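Local atomic coordinates of bifunctional endomannanase/endoglucanase (Caldanaerobius polysaccharolyticus, PDB entry 3W0K), a protein that probably hydrolyses beta-linked mannan and glucan chains such as cellulose, as a glycoside hydrolase of family 5 built on a beta/alpha barrel. Residues Lys60-Ile65 against Ala119-Gly124; Leu154-Val159 against Pro184-Leu189. All coordinates share one frame; numbering follows the deposited sequence.

Interaction 1 (Lys60-Ile65 against Ala119-Gly124)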
ATOM      1  N   LYS A  60      -5.569   2.545  24.096  1.00 16.00           N
ATOM      2  CA  LYS A  60      -5.096   1.232  24.536  1.00 17.47           C
ATOM      3  C   LYS A  60      -4.827   0.366  23.300  1.00 15.90           C
ATOM      4  O   LYS A  60      -3.900  -0.443  23.282  1.00 16.41           O
ATOM      5  CB  LYS A  60      -6.157   0.567  25.425  1.00 20.64           C
ATOM      6  CG  LYS A  60      -5.890  -0.887  25.804  1.00 25.53           C
ATOM      7  CD  LYS A  60      -4.746  -1.024  26.793  1.00 30.30           C
ATOM      8  CE  LYS A  60      -4.556  -2.475  27.216  1.00 31.32           C
ATOM      9  NZ  LYS A  60      -3.432  -2.630  28.181  1.00 33.11           N
ATOM     10  N   VAL A  61      -5.633   0.568  22.261  1.00 13.48           N
ATOM     11  CA  VAL A  61      -5.498  -0.179  21.013  1.00 13.38           C
ATOM     12  C   VAL A  61      -4.156   0.100  20.332  1.00 12.56           C
ATOM     13  O   VAL A  61      -3.608  -0.774  19.654  1.00 12.50           O
ATOM     14  CB  VAL A  61      -6.668   0.143  20.049  1.00 13.02           C
ATOM     15  CG1 VAL A  61      -6.529  -0.639  18.747  1.00 14.66           C
ATOM     16  CG2 VAL A  61      -7.998  -0.198  20.713  1.00 13.10           C
ATOM     17  N   PHE A  62      -3.605   1.292  20.553  1.00 12.66           N
ATOM     18  CA  PHE A  62      -2.321   1.668  19.960  1.00 12.87           C
ATOM     19  C   PHE A  62      -1.174   0.780  20.445  1.00 13.01           C
ATOM     20  O   PHE A  62      -0.088   0.782  19.862  1.00 12.63           O
ATOM     21  CB  PHE A  62      -1.990   3.137  20.241  1.00 12.25           C
ATOM     22  CG  PHE A  62      -2.953   4.118  19.625  1.00 13.65           C
ATOM     23  CD1 PHE A  62      -2.992   5.433  20.078  1.00 13.93           C
ATOM     24  CD2 PHE A  62      -3.815   3.740  18.595  1.00 14.25           C
ATOM     25  CE1 PHE A  62      -3.871   6.360  19.518  1.00 15.17           C
ATOM     26  CE2 PHE A  62      -4.698   4.662  18.030  1.00 14.87           C
ATOM     27  CZ  PHE A  62      -4.724   5.971  18.494  1.00 14.90           C
ATOM     28  N   GLU A  63      -1.406   0.032  21.522  1.00 13.67           N
ATOM     29  CA  GLU A  63      -0.382  -0.871  22.033  1.00 15.07           C
ATOM     30  C   GLU A  63      -0.063  -1.948  21.001  1.00 12.87           C
ATOM     31  O   GLU A  63       1.036  -2.500  20.994  1.00 12.82           O
ATOM     32  CB  GLU A  63      -0.805  -1.479  23.368  1.00 16.50           C
ATOM     33  CG  GLU A  63      -0.801  -0.453  24.489  1.00 20.23           C
ATOM     34  CD  GLU A  63      -1.238  -1.011  25.831  1.00 23.74           C
ATOM     35  OE1 GLU A  63      -1.473  -0.195  26.748  1.00 27.60           O
ATOM     36  OE2 GLU A  63      -1.342  -2.249  25.979  1.00 26.68           O
ATOM     37  N   TYR A  64      -1.025  -2.235  20.125  1.00 12.18           N
ATOM     38  CA  TYR A  64      -0.811  -3.212  19.062  1.00 11.89           C
ATOM     39  C   TYR A  64       0.154  -2.623  18.045  1.00 11.70           C
ATOM     40  O   TYR A  64       1.045  -3.313  17.557  1.00 11.64           O
ATOM     41  CB  TYR A  64      -2.120  -3.574  18.368  1.00 11.03           C
ATOM     42  CG  TYR A  64      -2.889  -4.667  19.062  1.00 14.40           C
ATOM     43  CD1 TYR A  64      -2.586  -6.012  18.828  1.00 15.59           C
ATOM     44  CD2 TYR A  64      -3.928  -4.366  19.938  1.00 14.50           C
ATOM     45  CE1 TYR A  64      -3.305  -7.028  19.447  1.00 17.78           C
ATOM     46  CE2 TYR A  64      -4.655  -5.379  20.562  1.00 17.35           C
ATOM     47  CZ  TYR A  64      -4.338  -6.703  20.311  1.00 18.91           C
ATOM     48  OH  TYR A  64      -5.060  -7.705  20.917  1.00 22.15           O
ATOM     49  N   ILE A  65      -0.025  -1.341  17.732  1.00 11.53           N
ATOM     50  CA  ILE A  65       0.851  -0.665  16.782  1.00 11.25           C
ATOM     51  C   ILE A  65       2.259  -0.583  17.372  1.00 10.26           C
ATOM     52  O   ILE A  65       3.240  -0.790  16.660  1.00 10.86           O
ATOM     53  CB  ILE A  65       0.302   0.729  16.395  1.00 11.24           C
ATOM     54  CG1 ILE A  65      -1.088   0.570  15.766  1.00 13.37           C
ATOM     55  CG2 ILE A  65       1.243   1.414  15.404  1.00 12.80           C
ATOM     56  CD1 ILE A  65      -1.792   1.874  15.452  1.00 15.19           C
ATOM     57  N   ALA A 119       2.097  10.966  15.546  1.00  9.84           N
ATOM     58  CA  ALA A 119       3.317  11.767  15.500  1.00  9.07           C
ATOM     59  C   ALA A 119       3.850  11.967  16.917  1.00 10.14           C
ATOM     60  O   ALA A 119       5.051  11.824  17.164  1.00 11.03           O
ATOM     61  CB  ALA A 119       3.050  13.112  14.836  1.00  9.51           C
ATOM     62  N   LYS A 120       2.952  12.269  17.851  1.00 10.60           N
ATOM     63  CA  LYS A 120       3.346  12.468  19.242  1.00 11.64           C
ATOM     64  C   LYS A 120       3.785  11.167  19.903  1.00 11.22           C
ATOM     65  O   LYS A 120       4.816  11.121  20.577  1.00 12.55           O
ATOM     66  CB  LYS A 120       2.200  13.072  20.053  1.00 14.01           C
ATOM     67  CG  LYS A 120       1.943  14.538  19.775  1.00 18.16           C
ATOM     68  CD  LYS A 120       0.954  15.118  20.777  1.00 21.17           C
ATOM     69  CE  LYS A 120      -0.457  14.609  20.542  1.00 25.54           C
ATOM     70  NZ  LYS A 120      -1.026  15.168  19.285  1.00 26.97           N
ATOM     71  N   ARG A 121       3.019  10.106  19.678  1.00 11.01           N
ATOM     72  CA  ARG A 121       3.316   8.812  20.279  1.00 10.30           C
ATOM     73  C   ARG A 121       4.681   8.267  19.880  1.00 11.07           C
ATOM     74  O   ARG A 121       5.412   7.731  20.715  1.00 11.99           O
ATOM     75  CB  ARG A 121       2.232   7.793  19.915  1.00 10.70           C
ATOM     76  CG  ARG A 121       2.284   6.526  20.753  1.00 11.12           C
ATOM     77  CD  ARG A 121       1.171   5.571  20.378  1.00 11.60           C
ATOM     78  NE  ARG A 121       1.162   4.392  21.240  1.00 12.34           N
ATOM     79  CZ  ARG A 121       0.461   4.293  22.365  1.00 12.79           C
ATOM     80  NH1 ARG A 121      -0.295   5.306  22.774  1.00 14.71           N
ATOM     81  NH2 ARG A 121       0.499   3.173  23.075  1.00 13.75           N
ATOM     82  N   TYR A 122       5.040   8.440  18.613  1.00 10.52           N
ATOM     83  CA  TYR A 122       6.302   7.912  18.119  1.00  9.45           C
ATOM     84  C   TYR A 122       7.411   8.931  17.892  1.00  9.38           C
ATOM     85  O   TYR A 122       8.416   8.621  17.252  1.00 10.74           O
ATOM     86  CB  TYR A 122       6.048   7.079  16.859  1.00 11.10           C
ATOM     87  CG  TYR A 122       5.049   5.968  17.093  1.00 10.39           C
ATOM     88  CD1 TYR A 122       5.300   4.971  18.039  1.00 10.09           C
ATOM     89  CD2 TYR A 122       3.827   5.943  16.415  1.00 10.27           C
ATOM     90  CE1 TYR A 122       4.361   3.982  18.306  1.00 11.46           C
ATOM     91  CE2 TYR A 122       2.882   4.958  16.677  1.00 10.62           C
ATOM     92  CZ  TYR A 122       3.154   3.982  17.625  1.00 11.12           C
ATOM     93  OH  TYR A 122       2.216   3.017  17.909  1.00 12.02           O
ATOM     94  N   LYS A 123       7.259  10.132  18.447  1.00  9.87           N
ATOM     95  CA  LYS A 123       8.295  11.151  18.289  1.00 10.63           C
ATOM     96  C   LYS A 123       9.601  10.608  18.860  1.00 10.01           C
ATOM     97  O   LYS A 123       9.633  10.115  19.987  1.00 11.31           O
ATOM     98  CB  LYS A 123       7.920  12.446  19.012  1.00 11.78           C
ATOM     99  CG  LYS A 123       8.957  13.546  18.813  1.00 12.74           C
ATOM    100  CD  LYS A 123       8.580  14.819  19.527  1.00 14.77           C
ATOM    101  CE  LYS A 123       9.666  15.866  19.347  1.00 14.69           C
ATOM    102  NZ  LYS A 123       9.326  17.135  20.041  1.00 20.09           N
ATOM    103  N   GLY A 124      10.663  10.676  18.068  1.00 10.85           N
ATOM    104  CA  GLY A 124      11.946  10.166  18.525  1.00 11.31           C
ATOM    105  C   GLY A 124      12.341   8.903  17.788  1.00 11.95           C
ATOM    106  O   GLY A 124      13.527   8.589  17.692  1.00 12.08           O
TER
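Arg-121 sets CG opposite its own amide nitrogen (chi1 -166°) and runs extended to NE, which carries the guanidinium across to Phe-62, whose own CG stands beside the backbone N and turns the ring away from the guanidinium centre. What the arginine meets is therefore the root of the phenylalanine: CB of Phe-62 sits over one guanidinium face, 3.4 Å from Arg-121 CZ. The ring itself is touched at its edge, near its plane, where Arg-121 NH1 comes to 3.8 Å from Phe-62 CD1; the ring and guanidinium planes stand 74° apart, so this is no flat cation-pi stack. Alongside the arginine, Tyr-122 crosses Ile-65 at about a right angle, its OH 3.1 Å from Ile-65 CG2, and the same branch lies 3.9 Å from Tyr-122 CZ. Arg-121 CG rests over one face of the tyrosine ring, offset toward its rim. No hydrogen bond joins the two segments; the polar ends converge instead on Asp-66, which forms a salt bridge with Arg-121 NH2 and a hydrogen bond with Tyr-122 OH. Were Arg-121 replaced by an alanine, Asp-66 would probably lose its salt-bridge partner, and Phe-62 CB the guanidinium face packed on it. Glu-63 is turned to Lys-60, whose NZ bridges to Glu-63 OE2 at 3.1 Å. The contact joins the start of helix 62-74 to the end of helix 105-121, consecutive outer helices of the barrel; Phe-118 packs against Phe-62 and Ile-65, while Tyr-122 also touches Leu-130 of strand 130-133.

Interaction 2 (Leu154-Val159 against Pro184-Leu189); sequences LIIRTV and PELAHL
The helical segment 154-159 and the turning segment 184-189 come closest at Ile-156 and Leu-189, whose CA atoms are 7.7 Å apart, and Leu-186 and Leu-189 both start out toward the helix. This is the outer layer of the beta/alpha barrel: helix 148-165 precedes strand 170-174, whereas the loop holding 184-189 follows helix 176-179 and leads into strand 192-197. The contact is wholly aliphatic. Leu-189 has the largest share of it, its CG anti to the backbone N (chi1 -160°), which sends CD2 in among three helix residues. That methyl lies 3.7 Å from Val-159 CG2 and 3.8 Å from Ile-155 CG2, with Ile-156 CG1 a little farther off. Val-159 and Leu-189 reach toward each other tip to tip, and the other valine branch, CG1, completes the meeting at 4.1 Å from Leu-189 CD1. One turn earlier, Leu-186 divides its two methyls: CD2 faces Ile-156 CG1 at 4.0 Å, while CD1 approaches Ile-155 CG2, the two side chains running nearly at right angles. Ile-155 and Leu-186 also touch Ile-173, and Val-159 touches Ile-171, so strand 170-174 borders the same apolar cluster. At the margins Leu-189 O is hydrogen-bonded to Arg-163 NH1, and Glu-185 forms a salt bridge with Arg-148. Away from the loop, Thr-158 faces helix 105-121, where Phe-111 and Val-112 touch it. Its hydroxyl turns back on its own helix: Thr-158 OG1 donates to Leu-154 O at 2.9 Å, while Thr-158 N reaches that oxygen from the opposite face of the carbonyl plane.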
ATOM      1  N   LEU A 154      -5.350  19.316   1.787  1.00  8.89           N
ATOM      2  CA  LEU A 154      -5.481  18.429   2.939  1.00  8.64           C
ATOM      3  C   LEU A 154      -4.153  17.750   3.263  1.00  9.72           C
ATOM      4  O   LEU A 154      -3.780  17.634   4.426  1.00  9.67           O
ATOM      5  CB  LEU A 154      -6.567  17.374   2.710  1.00  9.77           C
ATOM      6  CG  LEU A 154      -6.793  16.408   3.884  1.00  8.51           C
ATOM      7  CD1 LEU A 154      -7.169  17.170   5.153  1.00 10.22           C
ATOM      8  CD2 LEU A 154      -7.875  15.401   3.513  1.00  9.59           C
ATOM      9  N   ILE A 155      -3.453  17.285   2.231  1.00  9.07           N
ATOM     10  CA  ILE A 155      -2.160  16.635   2.427  1.00  8.89           C
ATOM     11  C   ILE A 155      -1.172  17.615   3.064  1.00 10.21           C
ATOM     12  O   ILE A 155      -0.490  17.275   4.027  1.00  9.34           O
ATOM     13  CB  ILE A 155      -1.594  16.100   1.090  1.00  9.27           C
ATOM     14  CG1 ILE A 155      -2.490  14.978   0.552  1.00  9.98           C
ATOM     15  CG2 ILE A 155      -0.159  15.610   1.265  1.00  9.84           C
ATOM     16  CD1 ILE A 155      -2.572  13.747   1.451  1.00 11.44           C
ATOM     17  N   ILE A 156      -1.140  18.843   2.554  1.00 10.35           N
ATOM     18  CA  ILE A 156      -0.244  19.870   3.083  1.00 10.79           C
ATOM     19  C   ILE A 156      -0.573  20.187   4.543  1.00 10.99           C
ATOM     20  O   ILE A 156       0.329  20.296   5.378  1.00 11.25           O
ATOM     21  CB  ILE A 156      -0.283  21.141   2.203  1.00  9.88           C
ATOM     22  CG1 ILE A 156       0.370  20.846   0.847  1.00 13.20           C
ATOM     23  CG2 ILE A 156       0.444  22.295   2.890  1.00 12.17           C
ATOM     24  CD1 ILE A 156       0.144  21.923  -0.196  1.00 14.18           C
ATOM     25  N   ARG A 157      -1.863  20.275   4.864  1.00  9.76           N
ATOM     26  CA  ARG A 157      -2.278  20.551   6.234  1.00  9.29           C
ATOM     27  C   ARG A 157      -1.813  19.429   7.165  1.00  9.71           C
ATOM     28  O   ARG A 157      -1.286  19.684   8.245  1.00  9.90           O
ATOM     29  CB  ARG A 157      -3.803  20.684   6.330  1.00 10.29           C
ATOM     30  CG  ARG A 157      -4.273  20.915   7.757  1.00 12.42           C
ATOM     31  CD  ARG A 157      -5.778  20.845   7.926  1.00 11.16           C
ATOM     32  NE  ARG A 157      -6.110  20.906   9.347  1.00 11.99           N
ATOM     33  CZ  ARG A 157      -7.290  20.591   9.872  1.00 12.27           C
ATOM     34  NH1 ARG A 157      -8.291  20.187   9.095  1.00 12.45           N
ATOM     35  NH2 ARG A 157      -7.453  20.637  11.188  1.00 12.78           N
ATOM     36  N   THR A 158      -2.004  18.187   6.728  1.00  9.55           N
ATOM     37  CA  THR A 158      -1.629  17.021   7.520  1.00  9.19           C
ATOM     38  C   THR A 158      -0.116  16.909   7.702  1.00  9.97           C
ATOM     39  O   THR A 158       0.360  16.651   8.810  1.00 10.84           O
ATOM     40  CB  THR A 158      -2.194  15.733   6.888  1.00  9.42           C
ATOM     41  OG1 THR A 158      -3.605  15.892   6.685  1.00 10.24           O
ATOM     42  CG2 THR A 158      -1.970  14.540   7.809  1.00 10.90           C
ATOM     43  N   VAL A 159       0.625  17.124   6.619  1.00  9.41           N
ATOM     44  CA  VAL A 159       2.085  17.065   6.642  1.00  9.98           C
ATOM     45  C   VAL A 159       2.651  18.122   7.591  1.00 10.12           C
ATOM     46  O   VAL A 159       3.553  17.839   8.382  1.00 11.32           O
ATOM     47  CB  VAL A 159       2.668  17.248   5.222  1.00 10.33           C
ATOM     48  CG1 VAL A 159       4.163  17.535   5.279  1.00 10.26           C
ATOM     49  CG2 VAL A 159       2.416  15.989   4.399  1.00 10.69           C
ATOM     50  N   PRO A 184       2.386  15.805  -9.455  1.00 14.22           N
ATOM     51  CA  PRO A 184       3.460  16.799  -9.556  1.00 14.94           C
ATOM     52  C   PRO A 184       3.224  18.031  -8.682  1.00 15.16           C
ATOM     53  O   PRO A 184       4.175  18.692  -8.259  1.00 15.33           O
ATOM     54  CB  PRO A 184       3.480  17.136 -11.051  1.00 16.09           C
ATOM     55  CG  PRO A 184       2.084  16.848 -11.500  1.00 16.46           C
ATOM     56  CD  PRO A 184       1.749  15.576 -10.764  1.00 13.89           C
ATOM     57  N   GLU A 185       1.958  18.292  -8.361  1.00 13.99           N
ATOM     58  CA  GLU A 185       1.587  19.430  -7.526  1.00 14.96           C
ATOM     59  C   GLU A 185       2.079  19.289  -6.084  1.00 15.04           C
ATOM     60  O   GLU A 185       2.122  20.268  -5.342  1.00 16.84           O
ATOM     61  CB  GLU A 185       0.066  19.661  -7.554  1.00 14.52           C
ATOM     62  CG  GLU A 185      -0.792  18.519  -6.987  1.00 14.43           C
ATOM     63  CD  GLU A 185      -1.101  17.411  -7.995  1.00 15.26           C
ATOM     64  OE1 GLU A 185      -0.475  17.350  -9.073  1.00 14.41           O
ATOM     65  OE2 GLU A 185      -1.991  16.588  -7.706  1.00 14.81           O
ATOM     66  N   LEU A 186       2.463  18.073  -5.697  1.00 14.22           N
ATOM     67  CA  LEU A 186       2.960  17.825  -4.345  1.00 13.37           C
ATOM     68  C   LEU A 186       4.426  17.378  -4.341  1.00 14.44           C
ATOM     69  O   LEU A 186       4.941  16.908  -3.325  1.00 14.36           O
ATOM     70  CB  LEU A 186       2.084  16.781  -3.641  1.00 13.86           C
ATOM     71  CG  LEU A 186       0.671  17.231  -3.255  1.00 14.34           C
ATOM     72  CD1 LEU A 186      -0.179  16.029  -2.881  1.00 13.96           C
ATOM     73  CD2 LEU A 186       0.737  18.233  -2.104  1.00 14.59           C
ATOM     74  N   ALA A 187       5.100  17.570  -5.472  1.00 15.57           N
ATOM     75  CA  ALA A 187       6.502  17.181  -5.625  1.00 16.42           C
ATOM     76  C   ALA A 187       7.474  17.866  -4.660  1.00 18.67           C
ATOM     77  O   ALA A 187       8.435  17.247  -4.201  1.00 20.36           O
ATOM     78  CB  ALA A 187       6.948  17.415  -7.065  1.00 18.94           C
ATOM     79  N   HIS A 188       7.216  19.131  -4.344  1.00 18.32           N
ATOM     80  CA  HIS A 188       8.093  19.900  -3.463  1.00 19.26           C
ATOM     81  C   HIS A 188       7.840  19.738  -1.964  1.00 18.44           C
ATOM     82  O   HIS A 188       8.499  20.391  -1.149  1.00 18.55           O
ATOM     83  CB  HIS A 188       8.038  21.377  -3.847  1.00 20.55           C
ATOM     84  N   LEU A 189       6.929  18.840  -1.595  1.00 16.95           N
ATOM     85  CA  LEU A 189       6.597  18.634  -0.186  1.00 16.73           C
ATOM     86  C   LEU A 189       7.611  17.799   0.603  1.00 16.08           C
ATOM     87  O   LEU A 189       7.554  17.749   1.832  1.00 16.61           O
ATOM     88  CB  LEU A 189       5.193  18.035  -0.064  1.00 17.13           C
ATOM     89  CG  LEU A 189       4.475  18.175   1.278  1.00 18.95           C
ATOM     90  CD1 LEU A 189       4.455  19.633   1.726  1.00 18.37           C
ATOM     91  CD2 LEU A 189       3.058  17.640   1.144  1.00 19.46           C
TER

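Both contacts belong to the outer layer of one barrel, with centres about 24 Å apart and nearest atoms about 7 Å apart, so they do not touch. Each is mostly buried, with three of its five touching residues enclosed. Interaction 1 joins two helices at their ends and mixes aromatic, aliphatic and charged groups, with an aspartate beyond both segments gathering the polar ends; interaction 2 sets the middle of a helix against a loop through branched aliphatic side chains alone. Helix 105-121 links them: it supplies part of interaction 1, and helix 148-165, which carries 154-159, packs beside it through Ala-119 on Ile-162 and Thr-158 on Phe-111.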